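Local coordinates for protein alcohol oxidase (Myceliophthora thermophila, PDB 6F74) that binds FAD as a VAO-type flavoprotein and probably acts as an oxidase, passing electrons from its substrate to oxygen, at residues H246-D258 and V470-K482. Numbering follows the deposited sequence.
Sequences HGPATHNFGLGAD and VLLVSGGQVFKDK. With FAD (flavin-adenine dinucleotide), chain I.
The short helix 250-253 lies against the chain leaving strand 467-472 for helix 477-480, with CA atoms 4.8 Å apart at H251 and S474 and 4.6 Å apart at G254 and V478. T250 OG1 meets a lone pair of V473 O in the carbonyl plane at 2.8 Å. S474 O lies in the ring plane of H251, whose CG is anti to the backbone N (chi1 169°), and ND1 reaches it at 2.8 Å, tilted 32° from the carbonyl plane. Q477 N lies nearly in line with the C=O bond of H251 and donates to its O at 2.8 Å; a CB on G476 would clash with H251 CE1. V478 CG2 rests on T250 O, and one water, held by L255 N, D258 OD2 and D481 OD2, bridges two carboxylates whose nearest oxygens are 3.9 Å apart. R494 at D258 OD2 and R288 at OD1, where S487 also bonds, probably ease their repulsion. L471 CD2 makes a CH-pi contact over one face of the H246 ring, 3.6 Å from the centroid, the flavin edge with N3 and O2 covers the opposite face, and V473 CG2 packs on CB. H246 N donates to FAD O2 at 3.1 Å and H246 O accepts from FAD N3. Y352 and E543 hold the ring nitrogens. Replacing H246 by an alanine would keep the backbone bonds to the flavin but is likely to open a gap beside L471, leaving Y352 and E543 without their imidazole partner. Directed bonds thus fix the carbonyls and flavin edge where FAD-binding domain and seven-stranded sheet meet, while the carboxylate pair relies on water and arginines.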
loop_
_atom_site.group_PDB
_atom_site.type_symbol
_atom_site.label_atom_id
_atom_site.label_comp_id
_atom_site.label_asym_id
_atom_site.label_seq_id
_atom_site.Cartn_x
_atom_site.Cartn_y
_atom_site.Cartn_z
ATOM N N HIS A 246 -0.227 -6.061 -4.504
ATOM C CA HIS A 246 0.781 -6.770 -5.271
ATOM C C HIS A 246 1.760 -7.439 -4.342
ATOM O O HIS A 246 1.882 -7.099 -3.185
ATOM C CB HIS A 246 1.531 -5.841 -6.255
ATOM C CG HIS A 246 2.374 -4.813 -5.590
ATOM N ND1 HIS A 246 3.651 -5.075 -5.137
ATOM C CD2 HIS A 246 2.110 -3.530 -5.264
ATOM C CE1 HIS A 246 4.129 -3.999 -4.529
ATOM N NE2 HIS A 246 3.212 -3.047 -4.587
ATOM N N GLY A 247 2.453 -8.432 -4.878
ATOM C CA GLY A 247 3.449 -9.198 -4.134
ATOM C C GLY A 247 4.124 -10.156 -5.093
ATOM O O GLY A 247 3.747 -10.223 -6.257
ATOM N N PRO A 248 5.089 -10.935 -4.618
ATOM C CA PRO A 248 5.807 -11.844 -5.512
ATOM C C PRO A 248 4.930 -12.798 -6.362
ATOM O O PRO A 248 5.277 -13.067 -7.521
ATOM C CB PRO A 248 6.670 -12.644 -4.531
ATOM C CG PRO A 248 6.981 -11.664 -3.464
ATOM C CD PRO A 248 5.669 -10.928 -3.263
ATOM N N ALA A 249 3.808 -13.262 -5.785
ATOM C CA ALA A 249 2.984 -14.312 -6.375
ATOM C C ALA A 249 1.778 -13.850 -7.225
ATOM O O ALA A 249 1.045 -14.686 -7.735
ATOM C CB ALA A 249 2.542 -15.276 -5.280
ATOM N N THR A 250 1.596 -12.543 -7.414
ATOM C CA THR A 250 0.367 -12.032 -8.051
ATOM C C THR A 250 0.307 -12.253 -9.568
ATOM O O THR A 250 -0.753 -12.585 -10.089
ATOM C CB THR A 250 0.082 -10.553 -7.732
ATOM O OG1 THR A 250 1.188 -9.726 -8.127
ATOM C CG2 THR A 250 -0.204 -10.364 -6.263
ATOM N N HIS A 251 1.422 -12.075 -10.278
ATOM C CA HIS A 251 1.451 -12.454 -11.688
ATOM C C HIS A 251 0.936 -13.888 -11.890
ATOM O O HIS A 251 0.111 -14.164 -12.760
ATOM C CB HIS A 251 2.868 -12.332 -12.261
ATOM C CG HIS A 251 3.009 -12.958 -13.609
ATOM N ND1 HIS A 251 2.573 -12.341 -14.756
ATOM C CD2 HIS A 251 3.451 -14.185 -13.985
ATOM C CE1 HIS A 251 2.750 -13.152 -15.782
ATOM N NE2 HIS A 251 3.272 -14.281 -15.343
ATOM N N ASN A 252 1.433 -14.805 -11.080
ATOM C CA ASN A 252 1.101 -16.221 -11.254
ATOM C C ASN A 252 -0.287 -16.583 -10.797
ATOM O O ASN A 252 -0.924 -17.429 -11.430
ATOM C CB ASN A 252 2.159 -17.065 -10.567
ATOM C CG ASN A 252 3.442 -17.163 -11.362
ATOM O OD1 ASN A 252 3.710 -18.252 -11.856
ATOM N ND2 ASN A 252 4.255 -16.088 -11.482
ATOM N N PHE A 253 -0.782 -15.962 -9.714
ATOM C CA PHE A 253 -2.050 -16.394 -9.102
ATOM C C PHE A 253 -3.147 -15.337 -8.984
ATOM O O PHE A 253 -4.232 -15.633 -8.513
ATOM C CB PHE A 253 -1.731 -16.968 -7.751
ATOM C CG PHE A 253 -0.778 -18.138 -7.815
ATOM C CD1 PHE A 253 -1.199 -19.356 -8.365
ATOM C CD2 PHE A 253 0.505 -18.029 -7.344
ATOM C CE1 PHE A 253 -0.337 -20.428 -8.445
ATOM C CE2 PHE A 253 1.379 -19.105 -7.429
ATOM C CZ PHE A 253 0.973 -20.307 -7.982
ATOM N N GLY A 254 -2.878 -14.111 -9.439
ATOM C CA GLY A 254 -3.849 -13.013 -9.371
ATOM C C GLY A 254 -3.517 -11.982 -8.321
ATOM O O GLY A 254 -2.818 -12.256 -7.347
ATOM N N LEU A 255 -4.033 -10.776 -8.523
ATOM C CA LEU A 255 -3.869 -9.720 -7.532
ATOM C C LEU A 255 -4.644 -10.051 -6.262
ATOM O O LEU A 255 -5.564 -10.859 -6.272
ATOM C CB LEU A 255 -4.336 -8.355 -8.046
ATOM C CG LEU A 255 -3.403 -7.379 -8.805
ATOM C CD1 LEU A 255 -3.803 -5.952 -8.525
ATOM C CD2 LEU A 255 -1.925 -7.495 -8.558
ATOM N N GLY A 256 -4.258 -9.379 -5.178
ATOM C CA GLY A 256 -4.832 -9.606 -3.856
ATOM C C GLY A 256 -6.343 -9.467 -3.817
ATOM O O GLY A 256 -7.056 -10.284 -3.247
ATOM N N ALA A 257 -6.826 -8.431 -4.455
ATOM C CA ALA A 257 -8.275 -8.196 -4.562
ATOM C C ALA A 257 -9.003 -9.382 -5.128
ATOM O O ALA A 257 -10.110 -9.676 -4.703
ATOM C CB ALA A 257 -8.564 -6.986 -5.412
ATOM N N ASP A 258 -8.393 -10.059 -6.089
ATOM C CA ASP A 258 -9.010 -11.225 -6.706
ATOM C C ASP A 258 -8.835 -12.539 -5.955
ATOM O O ASP A 258 -9.422 -13.524 -6.340
ATOM C CB ASP A 258 -8.558 -11.338 -8.176
ATOM C CG ASP A 258 -9.184 -10.271 -9.064
ATOM O OD1 ASP A 258 -10.245 -9.695 -8.677
ATOM O OD2 ASP A 258 -8.623 -10.037 -10.152
ATOM N N VAL A 470 10.125 -0.349 -10.498
ATOM C CA VAL A 470 9.340 -1.175 -11.405
ATOM C C VAL A 470 8.664 -2.316 -10.634
ATOM O O VAL A 470 9.354 -3.074 -9.978
ATOM C CB VAL A 470 10.229 -1.791 -12.490
ATOM C CG1 VAL A 470 9.439 -2.752 -13.351
ATOM C CG2 VAL A 470 10.742 -0.694 -13.397
ATOM N N LEU A 471 7.329 -2.423 -10.732
ATOM C CA LEU A 471 6.564 -3.493 -10.071
ATOM C C LEU A 471 6.074 -4.453 -11.136
ATOM O O LEU A 471 5.023 -4.249 -11.750
ATOM C CB LEU A 471 5.383 -2.906 -9.305
ATOM C CG LEU A 471 5.674 -1.865 -8.224
ATOM C CD1 LEU A 471 6.067 -0.562 -8.865
ATOM C CD2 LEU A 471 4.421 -1.682 -7.380
ATOM N N LEU A 472 6.870 -5.479 -11.419
ATOM C CA LEU A 472 6.520 -6.408 -12.469
ATOM C C LEU A 472 5.586 -7.439 -11.816
ATOM O O LEU A 472 5.987 -8.551 -11.477
ATOM C CB LEU A 472 7.768 -7.026 -13.071
ATOM C CG LEU A 472 7.551 -7.953 -14.263
ATOM C CD1 LEU A 472 6.862 -7.237 -15.437
ATOM C CD2 LEU A 472 8.897 -8.518 -14.678
ATOM N N VAL A 473 4.344 -7.023 -11.627
ATOM C CA VAL A 473 3.412 -7.747 -10.745
ATOM C C VAL A 473 2.092 -8.092 -11.362
ATOM O O VAL A 473 1.297 -8.705 -10.711
ATOM C CB VAL A 473 3.163 -6.980 -9.423
ATOM C CG1 VAL A 473 4.471 -6.771 -8.675
ATOM C CG2 VAL A 473 2.488 -5.652 -9.670
ATOM N N SER A 474 1.851 -7.719 -12.607
ATOM C CA SER A 474 0.603 -8.047 -13.265
ATOM C C SER A 474 0.953 -8.963 -14.435
ATOM O O SER A 474 1.965 -9.653 -14.364
ATOM C CB SER A 474 -0.150 -6.795 -13.666
ATOM O OG SER A 474 -1.367 -7.078 -14.352
ATOM N N GLY A 475 0.133 -8.997 -15.478
ATOM C CA GLY A 475 0.268 -9.993 -16.518
ATOM C C GLY A 475 -0.261 -11.329 -16.030
ATOM O O GLY A 475 -0.846 -11.413 -14.958
ATOM N N GLY A 476 -0.053 -12.375 -16.818
ATOM C CA GLY A 476 -0.430 -13.751 -16.434
ATOM C C GLY A 476 -1.848 -13.883 -15.902
ATOM O O GLY A 476 -2.814 -13.600 -16.611
ATOM N N GLN A 477 -1.979 -14.321 -14.652
ATOM C CA GLN A 477 -3.304 -14.611 -14.086
ATOM C C GLN A 477 -4.103 -13.326 -13.859
ATOM O O GLN A 477 -5.323 -13.337 -13.951
ATOM C CB GLN A 477 -3.199 -15.421 -12.798
ATOM C CG GLN A 477 -4.508 -15.984 -12.249
ATOM C CD GLN A 477 -5.174 -16.943 -13.205
ATOM O OE1 GLN A 477 -4.532 -17.841 -13.752
ATOM N NE2 GLN A 477 -6.470 -16.729 -13.439
ATOM N N VAL A 478 -3.413 -12.207 -13.639
ATOM C CA VAL A 478 -4.091 -10.921 -13.477
ATOM C C VAL A 478 -4.834 -10.538 -14.759
ATOM O O VAL A 478 -5.955 -10.005 -14.699
ATOM C CB VAL A 478 -3.137 -9.779 -13.058
ATOM C CG1 VAL A 478 -3.929 -8.497 -12.786
ATOM C CG2 VAL A 478 -2.341 -10.148 -11.810
ATOM N N PHE A 479 -4.211 -10.818 -15.907
ATOM C CA PHE A 479 -4.846 -10.616 -17.213
ATOM C C PHE A 479 -6.021 -11.579 -17.368
ATOM O O PHE A 479 -7.134 -11.183 -17.691
ATOM C CB PHE A 479 -3.818 -10.837 -18.338
ATOM C CG PHE A 479 -2.847 -9.683 -18.551
ATOM C CD1 PHE A 479 -2.807 -8.564 -17.714
ATOM C CD2 PHE A 479 -1.935 -9.751 -19.594
ATOM C CE1 PHE A 479 -1.914 -7.533 -17.939
ATOM C CE2 PHE A 479 -1.016 -8.716 -19.813
ATOM C CZ PHE A 479 -1.015 -7.605 -18.996
ATOM N N LYS A 480 -5.763 -12.849 -17.118
ATOM C CA LYS A 480 -6.801 -13.853 -17.189
ATOM C C LYS A 480 -8.024 -13.521 -16.332
ATOM O O LYS A 480 -9.150 -13.698 -16.787
ATOM C CB LYS A 480 -6.241 -15.221 -16.799
ATOM C CG LYS A 480 -7.286 -16.324 -16.789
ATOM C CD LYS A 480 -6.649 -17.669 -17.082
ATOM C CE LYS A 480 -7.647 -18.811 -16.937
ATOM N NZ LYS A 480 -7.033 -20.009 -17.559
ATOM N N ASP A 481 -7.801 -12.967 -15.136
ATOM C CA ASP A 481 -8.885 -12.707 -14.188
ATOM C C ASP A 481 -9.796 -11.559 -14.632
ATOM O O ASP A 481 -10.695 -11.173 -13.919
ATOM C CB ASP A 481 -8.333 -12.419 -12.783
ATOM C CG ASP A 481 -7.754 -13.639 -12.100
ATOM O OD1 ASP A 481 -8.051 -14.771 -12.524
ATOM O OD2 ASP A 481 -6.996 -13.466 -11.118
ATOM N N LYS A 482 -9.539 -10.978 -15.802
ATOM C CA LYS A 482 -10.528 -10.156 -16.465
ATOM C C LYS A 482 -11.851 -10.873 -16.708
ATOM O O LYS A 482 -12.904 -10.222 -16.712
ATOM C CB LYS A 482 -9.964 -9.650 -17.795
ATOM C CG LYS A 482 -10.965 -8.830 -18.610
ATOM C CD LYS A 482 -11.020 -9.165 -20.131
ATOM C CE LYS A 482 -10.298 -8.133 -21.008
ATOM N NZ LYS A 482 -11.213 -6.981 -21.337
HETATM P PA FAD I . -4.039 0.935 7.383
HETATM O O1A FAD I . -3.302 2.271 7.431
HETATM O O2A FAD I . -4.341 0.293 8.701
HETATM O O5B FAD I . -5.371 1.170 6.568
HETATM C C5B FAD I . -5.296 1.527 5.215
HETATM C C4B FAD I . -6.668 1.979 4.749
HETATM O O4B FAD I . -7.526 0.854 4.847
HETATM C C3B FAD I . -7.329 3.060 5.566
HETATM O O3B FAD I . -8.211 3.775 4.692
HETATM C C2B FAD I . -8.190 2.314 6.554
HETATM O O2B FAD I . -9.395 2.985 6.943
HETATM C C1B FAD I . -8.583 1.095 5.763
HETATM N N9A FAD I . -8.797 -0.136 6.532
HETATM C C8A FAD I . -7.862 -0.862 7.159
HETATM N N7A FAD I . -8.405 -1.954 7.731
HETATM C C5A FAD I . -9.705 -1.923 7.453
HETATM C C6A FAD I . -10.831 -2.805 7.763
HETATM N N6A FAD I . -10.570 -3.914 8.491
HETATM N N1A FAD I . -12.058 -2.439 7.308
HETATM C C2A FAD I . -12.237 -1.305 6.583
HETATM N N3A FAD I . -11.232 -0.458 6.242
HETATM C C4A FAD I . -9.966 -0.732 6.652
HETATM N N1 FAD I . 1.434 -2.801 -0.785
HETATM C C2 FAD I . 1.612 -3.717 -1.764
HETATM O O2 FAD I . 0.727 -3.833 -2.650
HETATM N N3 FAD I . 2.690 -4.525 -1.802
HETATM C C4 FAD I . 3.679 -4.453 -0.894
HETATM O O4 FAD I . 4.686 -5.189 -0.943
HETATM C C4X FAD I . 3.572 -3.464 0.200
HETATM N N5 FAD I . 4.536 -3.340 1.134
HETATM C C5X FAD I . 4.405 -2.429 2.131
HETATM C C6 FAD I . 5.403 -2.328 3.100
HETATM C C7 FAD I . 5.308 -1.429 4.148
HETATM C C7M FAD I . 6.486 -1.433 5.091
HETATM C C8 FAD I . 4.105 -0.555 4.259
HETATM C C8M FAD I . 3.899 0.426 5.404
HETATM C C9 FAD I . 3.119 -0.636 3.281
HETATM C C9A FAD I . 3.203 -1.546 2.213
HETATM N N10 FAD I . 2.199 -1.680 1.214
HETATM C C10 FAD I . 2.364 -2.626 0.194
HETATM C "C1'" FAD I . 1.011 -0.796 1.148
HETATM C "C2'" FAD I . -0.296 -1.264 1.698
HETATM O "O2'" FAD I . -0.907 -2.079 0.700
HETATM C "C3'" FAD I . -1.201 -0.053 1.950
HETATM O "O3'" FAD I . -0.534 0.952 2.735
HETATM C "C4'" FAD I . -2.507 -0.453 2.623
HETATM O "O4'" FAD I . -3.317 0.709 2.824
HETATM C "C5'" FAD I . -2.254 -1.162 3.945
HETATM O "O5'" FAD I . -3.480 -1.536 4.549
HETATM P P FAD I . -3.421 -1.606 6.129
HETATM O O1P FAD I . -2.221 -2.403 6.559
HETATM O O2P FAD I . -4.785 -2.010 6.579
HETATM O O3P FAD I . -3.136 -0.048 6.461
HETATM O O HOH W 1 -6.044 -11.128 -10.546
#